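Local coordinates for protein putative thioesterase (Novosphingobium aromaticivorans, PDB 3CJY) that is probably an acyl-CoA thioesterase of the hot-dog family, hydrolysing acyl-CoA thioesters, and carries a bound calcium ion, at residues 9-14 with 49-54; 42-47 with 59-64; 120-125 with 219-224; 149-154 with 185-190; 237-240 with 246-249. All coordinates share one frame; numbering follows the deposited sequence.

Interaction 1: 9-14 with 49-54. With CA (calcium ion), chain B.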
# COMPACT_ATOMS: atom_id res chain seq x y z
N LEU A 9 6.66 15.63 -20.75
CA LEU A 9 7.48 15.73 -19.54
C LEU A 9 8.84 16.28 -19.90
O LEU A 9 9.51 15.78 -20.79
CB LEU A 9 7.61 14.36 -18.85
CG LEU A 9 8.28 14.28 -17.47
CD1 LEU A 9 7.64 15.19 -16.43
CD2 LEU A 9 8.23 12.82 -16.98
N VAL A 10 9.26 17.34 -19.21
CA VAL A 10 10.56 17.94 -19.46
C VAL A 10 11.48 17.79 -18.26
O VAL A 10 11.09 18.02 -17.14
CB VAL A 10 10.46 19.43 -19.82
CG1 VAL A 10 11.86 20.04 -20.02
CG2 VAL A 10 9.65 19.63 -21.09
N ARG A 11 12.69 17.35 -18.53
CA ARG A 11 13.70 17.19 -17.50
C ARG A 11 14.60 18.41 -17.44
O ARG A 11 15.15 18.83 -18.46
CB ARG A 11 14.52 15.95 -17.83
CG ARG A 11 15.55 15.52 -16.82
CD ARG A 11 16.31 14.37 -17.46
NE ARG A 11 16.73 13.35 -16.51
CZ ARG A 11 17.86 13.37 -15.82
NH1 ARG A 11 18.71 14.37 -15.97
NH2 ARG A 11 18.14 12.37 -14.98
N GLN A 12 14.73 19.00 -16.26
CA GLN A 12 15.60 20.16 -16.12
C GLN A 12 16.98 19.60 -15.77
O GLN A 12 18.01 20.10 -16.23
CB GLN A 12 15.10 21.12 -15.05
CG GLN A 12 13.56 21.23 -14.93
CD GLN A 12 12.86 21.69 -16.18
OE1 GLN A 12 13.26 21.38 -17.31
NE2 GLN A 12 11.77 22.43 -15.99
N ASP A 13 16.97 18.55 -14.96
CA ASP A 13 18.20 17.85 -14.56
C ASP A 13 17.89 16.52 -13.91
O ASP A 13 16.74 16.09 -13.86
CB ASP A 13 19.05 18.71 -13.61
CG ASP A 13 18.24 19.37 -12.52
OD1 ASP A 13 17.73 18.65 -11.62
OD2 ASP A 13 18.13 20.61 -12.54
N ASP A 14 18.94 15.85 -13.44
CA ASP A 14 18.73 14.63 -12.67
C ASP A 14 17.91 15.38 -11.58
O ASP A 14 18.09 16.59 -11.39
CB ASP A 14 20.06 14.09 -12.12
CG ASP A 14 20.14 12.55 -12.07
OD1 ASP A 14 20.02 11.86 -13.12
OD2 ASP A 14 20.46 12.01 -10.98
N ALA A 49 12.54 6.46 -11.83
CA ALA A 49 13.27 5.46 -12.64
C ALA A 49 14.29 6.15 -13.56
O ALA A 49 15.42 5.69 -13.74
CB ALA A 49 12.30 4.62 -13.44
N GLU A 50 13.89 7.30 -14.07
CA GLU A 50 14.74 8.05 -15.03
C GLU A 50 15.94 8.65 -14.29
O GLU A 50 17.07 8.69 -14.79
CB GLU A 50 13.86 9.13 -15.71
CG GLU A 50 14.02 9.25 -17.23
CD GLU A 50 15.06 10.22 -17.62
OE1 GLU A 50 15.39 11.07 -16.76
OE2 GLU A 50 15.54 10.15 -18.78
N THR A 51 15.71 9.09 -13.07
CA THR A 51 16.79 9.68 -12.27
C THR A 51 17.71 8.59 -11.74
O THR A 51 18.92 8.73 -11.82
CB THR A 51 16.24 10.45 -11.08
OG1 THR A 51 15.49 11.56 -11.58
CG2 THR A 51 17.35 10.94 -10.16
N VAL A 52 17.16 7.49 -11.28
CA VAL A 52 17.97 6.42 -10.69
C VAL A 52 18.58 5.46 -11.72
O VAL A 52 19.64 4.89 -11.51
CB VAL A 52 17.18 5.65 -9.60
CG1 VAL A 52 17.86 4.40 -9.25
CG2 VAL A 52 17.02 6.54 -8.36
N GLY A 53 17.87 5.25 -12.82
CA GLY A 53 18.36 4.41 -13.89
C GLY A 53 18.08 2.96 -13.69
O GLY A 53 18.80 2.10 -14.18
N ARG A 54 17.00 2.67 -12.97
CA ARG A 54 16.58 1.29 -12.80
C ARG A 54 15.07 1.27 -12.60
O ARG A 54 14.44 2.30 -12.35
CB ARG A 54 17.33 0.63 -11.67
CG ARG A 54 17.10 1.27 -10.35
CD ARG A 54 18.39 1.28 -9.57
NE ARG A 54 18.84 -0.05 -9.20
CZ ARG A 54 19.97 -0.28 -8.55
NH1 ARG A 54 20.75 0.74 -8.22
NH2 ARG A 54 20.32 -1.51 -8.22
CA CA B . 20.90 9.87 -12.26
O HOH W 1 21.34 9.73 -10.01
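Glu50, near the C-terminal end of helix 37-52, meets Arg11 in a salt bridge whose hydrogen bond runs from Arg11 NE to Glu50 OE1, 2.7 Å long, with an angle of 155° at the hydrogen. OE1 offers its syn lone pair and lies slightly tilted from the guanidinium plane; the two planes stand 67° apart, and only NE-OE1 is a hydrogen bond between these two groups. Tyr17 OH also bonds this carboxylate oxygen. Arg11 gets there by running outward with CG anti to its backbone N (chi1 -175°) and then bending at chi3, which leaves Arg11 NH2 in position to give a second bond, 2.7 Å to Asp14 OD1. OD1 lies in the guanidinium plane, but NH2 meets it on the anti side and well tilted from the carboxylate's own plane.

Thr51 follows and contributes from two directions. Its backbone O binds the calcium ion at 2.3 Å, whereas its CG2 methyl packs against Asp14 OD2 at 3.4 Å. OG1 turns back into the protein, bonding Val47 O and Tyr17 OH. Asp14 clasps the calcium with both oxygens, OD1 at 2.3 Å and OD2 at 2.5 Å, and water 1 adds a ligand at 2.3 Å. Arg11 acts in the second shell, steadying the metal-binding carboxylate and probably drawing some charge from it.

At Gly53 the helix ends with a positive phi, although its N still bonds Ala49 O. A helix-end carbonyl and a two-oxygen aspartate joined by one cation make a calcium site that ties the N-terminal strand to the central helix.

Interaction 2: 42-47 with 59-64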
# COMPACT_ATOMS: atom_id res chain seq x y z
N ALA A 42 2.08 7.63 -11.91
CA ALA A 42 2.86 7.29 -13.11
C ALA A 42 4.06 8.20 -13.29
O ALA A 42 5.17 7.77 -13.58
CB ALA A 42 1.98 7.32 -14.35
N LEU A 43 3.81 9.51 -13.13
CA LEU A 43 4.83 10.54 -13.30
C LEU A 43 5.89 10.44 -12.23
O LEU A 43 7.08 10.57 -12.48
CB LEU A 43 4.17 11.93 -13.31
CG LEU A 43 3.46 12.36 -14.60
CD1 LEU A 43 2.37 13.44 -14.40
CD2 LEU A 43 4.49 12.83 -15.65
N ALA A 44 5.44 10.17 -11.02
CA ALA A 44 6.40 10.05 -9.90
C ALA A 44 7.32 8.85 -10.15
O ALA A 44 8.57 8.92 -9.98
CB ALA A 44 5.63 9.92 -8.58
N LEU A 45 6.73 7.75 -10.59
CA LEU A 45 7.51 6.56 -10.85
C LEU A 45 8.43 6.71 -12.04
O LEU A 45 9.53 6.16 -12.07
CB LEU A 45 6.62 5.36 -11.07
CG LEU A 45 5.66 4.93 -9.95
CD1 LEU A 45 4.81 3.76 -10.47
CD2 LEU A 45 6.45 4.57 -8.70
N ASP A 46 7.97 7.49 -13.02
CA ASP A 46 8.72 7.72 -14.25
C ASP A 46 10.00 8.51 -13.94
O ASP A 46 11.10 8.07 -14.26
CB ASP A 46 7.85 8.47 -15.28
CG ASP A 46 8.48 8.50 -16.67
OD1 ASP A 46 8.49 7.45 -17.35
OD2 ASP A 46 8.96 9.56 -17.08
N VAL A 47 9.84 9.61 -13.21
CA VAL A 47 10.97 10.51 -12.89
C VAL A 47 11.98 9.81 -11.96
O VAL A 47 13.19 10.01 -12.07
CB VAL A 47 10.51 11.91 -12.35
CG1 VAL A 47 9.69 12.58 -13.42
CG2 VAL A 47 9.74 11.85 -11.00
N GLY A 59 5.89 1.81 -5.13
CA GLY A 59 5.85 3.22 -4.73
C GLY A 59 4.56 3.54 -3.98
O GLY A 59 3.53 2.89 -4.15
N SER A 60 4.66 4.51 -3.09
CA SER A 60 3.48 5.03 -2.39
C SER A 60 3.49 6.51 -2.52
O SER A 60 4.55 7.14 -2.42
CB SER A 60 3.44 4.63 -0.91
OG SER A 60 3.38 3.20 -0.77
N LEU A 61 2.31 7.09 -2.75
CA LEU A 61 2.20 8.54 -2.93
C LEU A 61 1.01 9.04 -2.13
O LEU A 61 -0.06 8.42 -2.18
CB LEU A 61 2.05 8.83 -4.42
CG LEU A 61 1.91 10.24 -5.02
CD1 LEU A 61 2.32 10.22 -6.46
CD2 LEU A 61 0.47 10.74 -4.87
N GLN A 62 1.23 10.13 -1.39
CA GLN A 62 0.20 10.77 -0.56
C GLN A 62 -0.24 12.03 -1.23
O GLN A 62 0.59 12.82 -1.64
CB GLN A 62 0.76 11.14 0.83
CG GLN A 62 1.59 10.05 1.45
CD GLN A 62 0.77 8.77 1.72
OE1 GLN A 62 -0.31 8.84 2.32
NE2 GLN A 62 1.31 7.60 1.29
N PHE A 63 -1.55 12.19 -1.42
CA PHE A 63 -2.09 13.40 -2.07
C PHE A 63 -2.35 14.46 -1.01
O PHE A 63 -3.13 14.23 -0.07
CB PHE A 63 -3.38 13.11 -2.83
CG PHE A 63 -3.22 12.16 -3.99
CD1 PHE A 63 -2.54 12.56 -5.14
CD2 PHE A 63 -3.74 10.89 -3.94
CE1 PHE A 63 -2.37 11.71 -6.20
CE2 PHE A 63 -3.59 10.03 -5.00
CZ PHE A 63 -2.90 10.43 -6.12
N VAL A 64 -1.75 15.62 -1.21
CA VAL A 64 -1.84 16.72 -0.27
C VAL A 64 -2.82 17.76 -0.74
O VAL A 64 -3.60 18.29 0.04
CB VAL A 64 -0.45 17.35 -0.06
CG1 VAL A 64 -0.53 18.56 0.90
CG2 VAL A 64 0.57 16.29 0.45
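The central helix of the N-terminal hot-dog unit lies on its sheet here: Ala44 and Leu45 of helix 37-52 face Leu61 and Gly59 of strand 56-63. Ala44 points its CB toward the strand, and that methyl meets CD1 of Leu61 at 3.9 Å. In Leu61 a chi1 of -180° swings CG to the far side from the backbone N, which carries the branched end out toward the helix. Its two methyls divide the work, for Leu61 CD2 sits over one face of the Phe63 ring, 3.3 Å above the plane and displaced toward the rim.

The second pairing depends on an absent side chain. Leu45 CD2 comes down on Gly59 CA at 4.2 Å, and the CA atoms of the two residues are 7.2 Å apart. A CB on Gly59 would point at the helix and lie 2.8 Å from Leu45 CD2, a clash, so a side chain would probably force the leucine to move.

In hot-dog proteins a long helix is wrapped by a curved antiparallel sheet, and here the small Ala44 and Gly59 let the two come close. Strand 56-63 lies between strands 98-107 and 203-211, the latter from the C-terminal unit, so the helix also covers the seam of a double hot dog: Leu45 touches both Ile105 and Leu209. Ser60, pointing away from the helix, packs on Ser60 of the second subunit, and Gln62 OE1 takes a hydrogen bond from Gln58 NE2 of that same neighbouring chain.

Interaction 3: 120-125 with 219-224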
# COMPACT_ATOMS: atom_id res chain seq x y z
N LEU A 120 -3.74 -16.90 -8.83
CA LEU A 120 -4.44 -17.27 -10.04
C LEU A 120 -5.50 -16.22 -10.40
O LEU A 120 -6.31 -15.79 -9.56
CB LEU A 120 -5.12 -18.63 -9.83
CG LEU A 120 -5.87 -19.33 -10.95
CD1 LEU A 120 -4.96 -19.74 -12.11
CD2 LEU A 120 -6.61 -20.58 -10.38
N ALA A 121 -5.50 -15.86 -11.68
CA ALA A 121 -6.43 -14.88 -12.23
C ALA A 121 -7.90 -15.34 -12.11
O ALA A 121 -8.19 -16.56 -12.25
CB ALA A 121 -6.10 -14.56 -13.70
N PRO A 122 -8.82 -14.41 -11.85
CA PRO A 122 -10.22 -14.84 -11.80
C PRO A 122 -10.69 -15.30 -13.19
O PRO A 122 -10.21 -14.80 -14.20
CB PRO A 122 -10.97 -13.59 -11.35
CG PRO A 122 -10.07 -12.43 -11.78
CD PRO A 122 -8.68 -12.96 -11.63
N PRO A 123 -11.63 -16.26 -13.24
CA PRO A 123 -12.04 -16.81 -14.52
C PRO A 123 -13.06 -15.99 -15.28
O PRO A 123 -14.12 -16.47 -15.62
CB PRO A 123 -12.63 -18.16 -14.13
CG PRO A 123 -13.16 -17.99 -12.82
CD PRO A 123 -12.26 -16.97 -12.11
N VAL A 124 -12.68 -14.79 -15.65
CA VAL A 124 -13.59 -13.87 -16.35
C VAL A 124 -13.57 -14.17 -17.86
O VAL A 124 -12.63 -14.76 -18.35
CB VAL A 124 -13.20 -12.40 -16.10
CG1 VAL A 124 -13.13 -12.08 -14.61
CG2 VAL A 124 -11.86 -12.03 -16.74
N PRO A 125 -14.60 -13.75 -18.61
CA PRO A 125 -14.54 -13.92 -20.06
C PRO A 125 -13.43 -13.10 -20.66
O PRO A 125 -13.04 -12.12 -20.08
CB PRO A 125 -15.92 -13.38 -20.55
CG PRO A 125 -16.75 -13.20 -19.31
CD PRO A 125 -15.75 -12.96 -18.18
N TRP A 219 -4.78 -5.61 -23.55
CA TRP A 219 -5.79 -5.58 -22.50
C TRP A 219 -5.20 -5.88 -21.14
O TRP A 219 -4.29 -6.70 -20.99
CB TRP A 219 -6.89 -6.59 -22.77
CG TRP A 219 -7.74 -6.25 -23.93
CD1 TRP A 219 -7.70 -6.78 -25.17
CD2 TRP A 219 -8.79 -5.27 -23.94
NE1 TRP A 219 -8.67 -6.19 -25.99
CE2 TRP A 219 -9.34 -5.25 -25.24
CE3 TRP A 219 -9.32 -4.40 -22.97
CZ2 TRP A 219 -10.42 -4.43 -25.58
CZ3 TRP A 219 -10.34 -3.56 -23.31
CH2 TRP A 219 -10.89 -3.58 -24.61
N CYS A 220 -5.73 -5.16 -20.17
CA CYS A 220 -5.35 -5.36 -18.77
C CYS A 220 -6.63 -5.67 -17.97
O CYS A 220 -7.63 -4.94 -18.11
CB CYS A 220 -4.66 -4.10 -18.27
SG CYS A 220 -4.30 -4.14 -16.48
N LEU A 221 -6.63 -6.76 -17.21
CA LEU A 221 -7.73 -7.04 -16.30
C LEU A 221 -7.45 -6.24 -15.02
O LEU A 221 -6.47 -6.51 -14.31
CB LEU A 221 -7.86 -8.52 -15.99
CG LEU A 221 -9.04 -8.83 -15.09
CD1 LEU A 221 -10.38 -8.38 -15.70
CD2 LEU A 221 -9.03 -10.32 -14.75
N CYS A 222 -8.37 -5.31 -14.75
CA CYS A 222 -8.33 -4.40 -13.60
C CYS A 222 -9.33 -5.02 -12.59
O CYS A 222 -10.55 -4.88 -12.69
CB CYS A 222 -8.70 -2.99 -14.03
SG CYS A 222 -8.82 -1.84 -12.65
N ASP A 223 -8.75 -5.74 -11.65
CA ASP A 223 -9.48 -6.60 -10.71
C ASP A 223 -9.47 -6.01 -9.30
O ASP A 223 -8.49 -6.15 -8.59
CB ASP A 223 -8.72 -7.95 -10.80
CG ASP A 223 -9.32 -9.07 -9.97
OD1 ASP A 223 -10.45 -8.94 -9.50
OD2 ASP A 223 -8.60 -10.09 -9.82
N MSE A 224 -10.59 -5.38 -8.95
CA MSE A 224 -10.75 -4.54 -7.77
C MSE A 224 -11.71 -5.01 -6.73
O MSE A 224 -12.73 -5.67 -7.01
CB MSE A 224 -11.23 -3.13 -8.23
CG MSE A 224 -10.31 -2.44 -9.20
SE MSE A 224 -10.79 -0.72 -9.85
CE MSE A 224 -12.16 -1.33 -11.06
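Apolar packing comes first, with Leu221 of strand 220-230 pushing its branched end between Pro122 and Val124 of the connecting loop. Leu221 CD2 does most of the touching: it meets Pro122 CG, at the ring's outer corner, at 3.8 Å, and reaches Val124 CG2 tip to tip at 3.9 Å. Leu221 CD1 lies 4.1 Å from Val124 CG2.

A second kind of contact sets ring carbons against a carboxylate. Asp223 OD2 lies 3.4 Å from Pro122 CG and equally close to Pro122 CD; of the two, CD, next to the ring nitrogen, carries the more polarised C-H groups. The acid has stronger partners: OD1 forms a salt bridge with Arg165, and OD2 accepts a hydrogen bond from Trp241 NE1. An alanine in place of Pro122 would remove CG and CD, and would probably leave one side of Leu221 CD2 and of Asp223 OD2 without cover while letting the loop flex more.

The loop's own backbone adds a third element. Pro123 is the centre of an inverse gamma turn, closed by a weak bond from Val124 N to Pro122 O, and this tight bend lets Pro122 and Val124 both face the strand while Pro123 points away.

The loop, which follows strand 116-117 and precedes strand 149-153, packs over Leu221 and Asp223 of strand 220-230. Strand 163-170 pairs with that strand on one side through Leu166 and Leu168, and strand 233-241 on the other through Thr239 and Trp241; Pro122 also touches Arg165 and Trp241.

Interaction 4: 149-154 with 185-190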
# COMPACT_ATOMS: atom_id res chain seq x y z
N ILE A 149 -9.36 5.61 -22.89
CA ILE A 149 -9.29 4.24 -22.44
C ILE A 149 -10.53 3.49 -22.86
O ILE A 149 -11.65 3.99 -22.71
CB ILE A 149 -9.22 4.18 -20.88
CG1 ILE A 149 -8.09 5.09 -20.34
CG2 ILE A 149 -9.05 2.74 -20.43
CD1 ILE A 149 -6.68 4.73 -20.86
N GLU A 150 -10.32 2.32 -23.45
CA GLU A 150 -11.41 1.44 -23.81
C GLU A 150 -11.73 0.54 -22.60
O GLU A 150 -10.84 -0.14 -22.07
CB GLU A 150 -11.08 0.63 -25.08
CG GLU A 150 -12.26 -0.22 -25.56
CD GLU A 150 -11.97 -0.93 -26.86
OE1 GLU A 150 -10.79 -0.88 -27.34
OE2 GLU A 150 -12.92 -1.56 -27.38
N VAL A 151 -12.97 0.58 -22.14
CA VAL A 151 -13.38 -0.17 -20.94
C VAL A 151 -14.49 -1.14 -21.19
O VAL A 151 -15.52 -0.78 -21.76
CB VAL A 151 -13.82 0.83 -19.81
CG1 VAL A 151 -14.13 0.15 -18.50
CG2 VAL A 151 -12.78 1.95 -19.58
N ARG A 152 -14.26 -2.38 -20.78
CA ARG A 152 -15.28 -3.39 -20.88
C ARG A 152 -15.56 -4.03 -19.52
O ARG A 152 -14.69 -4.10 -18.64
CB ARG A 152 -14.87 -4.43 -21.88
CG ARG A 152 -14.72 -3.83 -23.28
CD ARG A 152 -14.34 -4.89 -24.29
NE ARG A 152 -14.10 -4.28 -25.61
CZ ARG A 152 -13.64 -4.95 -26.65
NH1 ARG A 152 -13.44 -6.25 -26.56
NH2 ARG A 152 -13.39 -4.33 -27.78
N GLU A 153 -16.78 -4.51 -19.36
CA GLU A 153 -17.21 -5.15 -18.09
C GLU A 153 -16.76 -6.60 -18.05
O GLU A 153 -17.22 -7.40 -18.87
CB GLU A 153 -18.73 -5.15 -17.97
CG GLU A 153 -19.40 -3.82 -17.99
CD GLU A 153 -19.20 -3.00 -16.71
OE1 GLU A 153 -18.68 -3.56 -15.72
OE2 GLU A 153 -19.59 -1.79 -16.71
N ALA A 154 -15.93 -6.96 -17.07
CA ALA A 154 -15.44 -8.34 -16.99
C ALA A 154 -16.07 -9.13 -15.84
O ALA A 154 -15.77 -10.31 -15.67
CB ALA A 154 -13.90 -8.34 -16.82
N ALA A 185 -4.31 1.23 -11.96
CA ALA A 185 -4.47 0.98 -10.53
C ALA A 185 -5.40 2.02 -9.89
O ALA A 185 -6.10 1.74 -8.94
CB ALA A 185 -3.07 1.00 -9.77
N ASP A 186 -5.39 3.24 -10.44
CA ASP A 186 -6.23 4.33 -9.90
C ASP A 186 -7.65 4.37 -10.46
O ASP A 186 -8.32 5.41 -10.44
CB ASP A 186 -5.53 5.66 -10.03
CG ASP A 186 -6.15 6.75 -9.12
OD1 ASP A 186 -6.49 6.46 -7.97
OD2 ASP A 186 -6.29 7.90 -9.59
N PHE A 187 -8.14 3.21 -10.90
CA PHE A 187 -9.54 3.05 -11.24
C PHE A 187 -10.38 2.61 -10.00
O PHE A 187 -11.59 2.45 -10.07
CB PHE A 187 -9.71 2.05 -12.38
CG PHE A 187 -9.61 2.67 -13.75
CD1 PHE A 187 -8.44 3.31 -14.16
CD2 PHE A 187 -10.68 2.56 -14.64
CE1 PHE A 187 -8.34 3.88 -15.39
CE2 PHE A 187 -10.58 3.11 -15.92
CZ PHE A 187 -9.39 3.76 -16.29
N LEU A 188 -9.74 2.53 -8.84
CA LEU A 188 -10.46 2.12 -7.62
C LEU A 188 -11.60 3.07 -7.26
O LEU A 188 -12.56 2.63 -6.68
CB LEU A 188 -9.53 1.87 -6.43
CG LEU A 188 -8.93 0.48 -6.39
CD1 LEU A 188 -7.77 0.39 -5.43
CD2 LEU A 188 -10.02 -0.56 -6.05
N PRO A 189 -11.45 4.39 -7.51
CA PRO A 189 -12.65 5.22 -7.20
C PRO A 189 -13.93 4.77 -7.93
O PRO A 189 -15.04 4.87 -7.40
CB PRO A 189 -12.18 6.64 -7.55
CG PRO A 189 -10.68 6.58 -7.37
CD PRO A 189 -10.27 5.23 -7.84
N ILE A 190 -13.80 4.19 -9.11
CA ILE A 190 -14.94 3.68 -9.87
C ILE A 190 -15.50 2.46 -9.14
O ILE A 190 -16.70 2.32 -8.97
CB ILE A 190 -14.54 3.33 -11.33
CG1 ILE A 190 -14.20 4.63 -12.09
CG2 ILE A 190 -15.64 2.56 -12.01
CD1 ILE A 190 -13.61 4.39 -13.44
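Strand 149-153 passes the short link between helices 178-185 and 188-196 at a distance, the CA atoms of Val151 and Phe187 standing 10.9 Å apart, a gap bridged mainly by the Phe187 ring. That ring reaches out from the link with Phe187 CZ 4.3 Å from CG2 of Ile149 and CE2 4.4 Å from CG2 of Val151. Both methyls approach the ring obliquely, and the contact is a loose hydrophobic one without any hydrogen bond between the segments.

This joins the link between the two helices to the sheet of the C-terminal hot-dog unit; the ring also touches Cys222 and Met224 of strand 220-230 and so bridges strands 149-153 and 220-230. Phe187 is placed by the start of the following helix, where Phe187 O accepts a bond from Ile190 N at 3.0 Å.

Ile149 and Val151 turn toward the link, at Phe187. Glu150 and Arg152 alternate with them and pair with each other: NH2 of Arg152 bonds OE2 of Glu150 at 2.8 Å, coming from above the carboxylate plane. Each has a further charged partner, Arg169 for Glu150 and Asp128 for Arg152, and the side chains of both also touch Trp219.

Interaction 5: 237-240 with 246-249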
# COMPACT_ATOMS: atom_id res chain seq x y z
N GLN A 237 -8.34 -2.29 -2.93
CA GLN A 237 -7.21 -3.02 -3.46
C GLN A 237 -7.52 -3.44 -4.90
O GLN A 237 -8.67 -3.75 -5.27
CB GLN A 237 -6.94 -4.25 -2.62
CG GLN A 237 -6.41 -3.92 -1.21
CD GLN A 237 -7.48 -3.54 -0.24
OE1 GLN A 237 -8.50 -4.19 -0.20
NE2 GLN A 237 -7.24 -2.50 0.56
N VAL A 238 -6.44 -3.50 -5.65
CA VAL A 238 -6.50 -3.86 -7.10
C VAL A 238 -5.33 -4.73 -7.52
O VAL A 238 -4.21 -4.59 -7.01
CB VAL A 238 -6.54 -2.59 -8.01
CG1 VAL A 238 -5.30 -1.69 -7.79
CG2 VAL A 238 -6.71 -2.95 -9.48
N THR A 239 -5.64 -5.69 -8.39
CA THR A 239 -4.63 -6.52 -9.06
C THR A 239 -4.82 -6.25 -10.54
O THR A 239 -5.96 -6.20 -11.04
CB THR A 239 -4.79 -8.02 -8.75
OG1 THR A 239 -4.70 -8.26 -7.35
CG2 THR A 239 -3.73 -8.86 -9.46
N LEU A 240 -3.69 -6.02 -11.19
CA LEU A 240 -3.60 -5.79 -12.62
C LEU A 240 -2.96 -7.00 -13.29
O LEU A 240 -1.80 -7.38 -13.01
CB LEU A 240 -2.80 -4.52 -12.91
CG LEU A 240 -3.35 -3.23 -12.29
CD1 LEU A 240 -2.39 -2.06 -12.61
CD2 LEU A 240 -4.76 -2.93 -12.80
N ARG A 246 -1.29 -13.40 -16.30
CA ARG A 246 -0.03 -13.05 -15.60
C ARG A 246 -0.28 -11.82 -14.79
O ARG A 246 -0.88 -10.85 -15.28
CB ARG A 246 1.11 -12.86 -16.56
CG ARG A 246 2.43 -12.45 -15.85
CD ARG A 246 3.69 -12.52 -16.75
NE ARG A 246 3.62 -11.68 -17.92
CZ ARG A 246 4.14 -10.46 -18.04
NH1 ARG A 246 4.76 -9.91 -17.02
NH2 ARG A 246 4.00 -9.78 -19.17
N LEU A 247 0.15 -11.87 -13.53
CA LEU A 247 0.01 -10.76 -12.62
C LEU A 247 1.15 -9.76 -12.87
O LEU A 247 2.33 -10.11 -12.83
CB LEU A 247 -0.01 -11.27 -11.18
CG LEU A 247 -0.28 -10.26 -10.06
CD1 LEU A 247 -0.78 -11.02 -8.79
CD2 LEU A 247 0.87 -9.37 -9.74
N LEU A 248 0.76 -8.55 -13.21
CA LEU A 248 1.69 -7.46 -13.51
C LEU A 248 1.98 -6.60 -12.30
O LEU A 248 3.14 -6.22 -11.98
CB LEU A 248 1.12 -6.62 -14.67
CG LEU A 248 0.77 -7.38 -15.93
CD1 LEU A 248 0.20 -6.37 -16.99
CD2 LEU A 248 1.96 -8.19 -16.48
N ALA A 249 0.90 -6.21 -11.62
CA ALA A 249 1.03 -5.36 -10.46
C ALA A 249 -0.13 -5.46 -9.53
O ALA A 249 -1.18 -6.05 -9.89
CB ALA A 249 1.20 -3.88 -10.91
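Leu240 and Ala249 form an antiparallel hydrogen-bonded pair, their CA atoms 5.1 Å apart. Leu240 N gives its hydrogen to Ala249 O over 2.8 Å, nearly straight at 172°. Leu240 O receives two donors in return: Ala249 N at 3.3 Å, in the carbonyl plane on a lone pair, and Leu248 N at 2.8 Å, nearly along the C=O axis. Two successive residues thus face a single one, the signature of a classic beta bulge. Beside the first bond, Thr239 CA lies 3.6 Å from Ala249 O in a CA-H...O contact.

Side chains fill in around this backbone core. On one face of the hairpin, Leu240 CD1 approaches Ala249 CB at 4.4 Å. Thr239 and Leu247 cross at about a right angle, Thr239 CG2 3.7 Å from Leu247 CD1; the threonine's chi1 of -59° puts OG1 beside the backbone N and CG2 anti to it, and OG1 bonds a glycerol probably left from crystallisation.

Farther out, helix 178-185 covers the face carrying Leu240, with Leu181 and Phe184 against it; Leu181 also touches Leu248. Strand 220-230 flanks the hairpin, Thr239 pairing there with Asp223, and Leu247 packs on Ser228 of the second subunit.

One carbonyl of the buried Leu240 serves two N-H groups, so the extra residue is accommodated with the N-H of Leu248 still bonded.

The five contacts follow the two-unit plan of a double hot dog. Interactions 1 and 2 share helix 37-52; their centres are 14 Å apart and they touch where Leu9 packs on Leu43, Asp46 and Val47. Interactions 3, 4 and 5 cluster together, centres 8 to 13 Å apart, and the neighbouring strands 220-230 and 233-241 join 3 to 5; 3 and 4 lie across the chain's centre from interaction 1. Along the chain, 1 and 2 interlock, then 120-125 opens interaction 3, which encloses 4, before hairpin 5 follows. The centre of interaction 1, which holds the calcium site, lies about 33 Å from that of interaction 3, while interactions 2 and 5 both reach the second subunit.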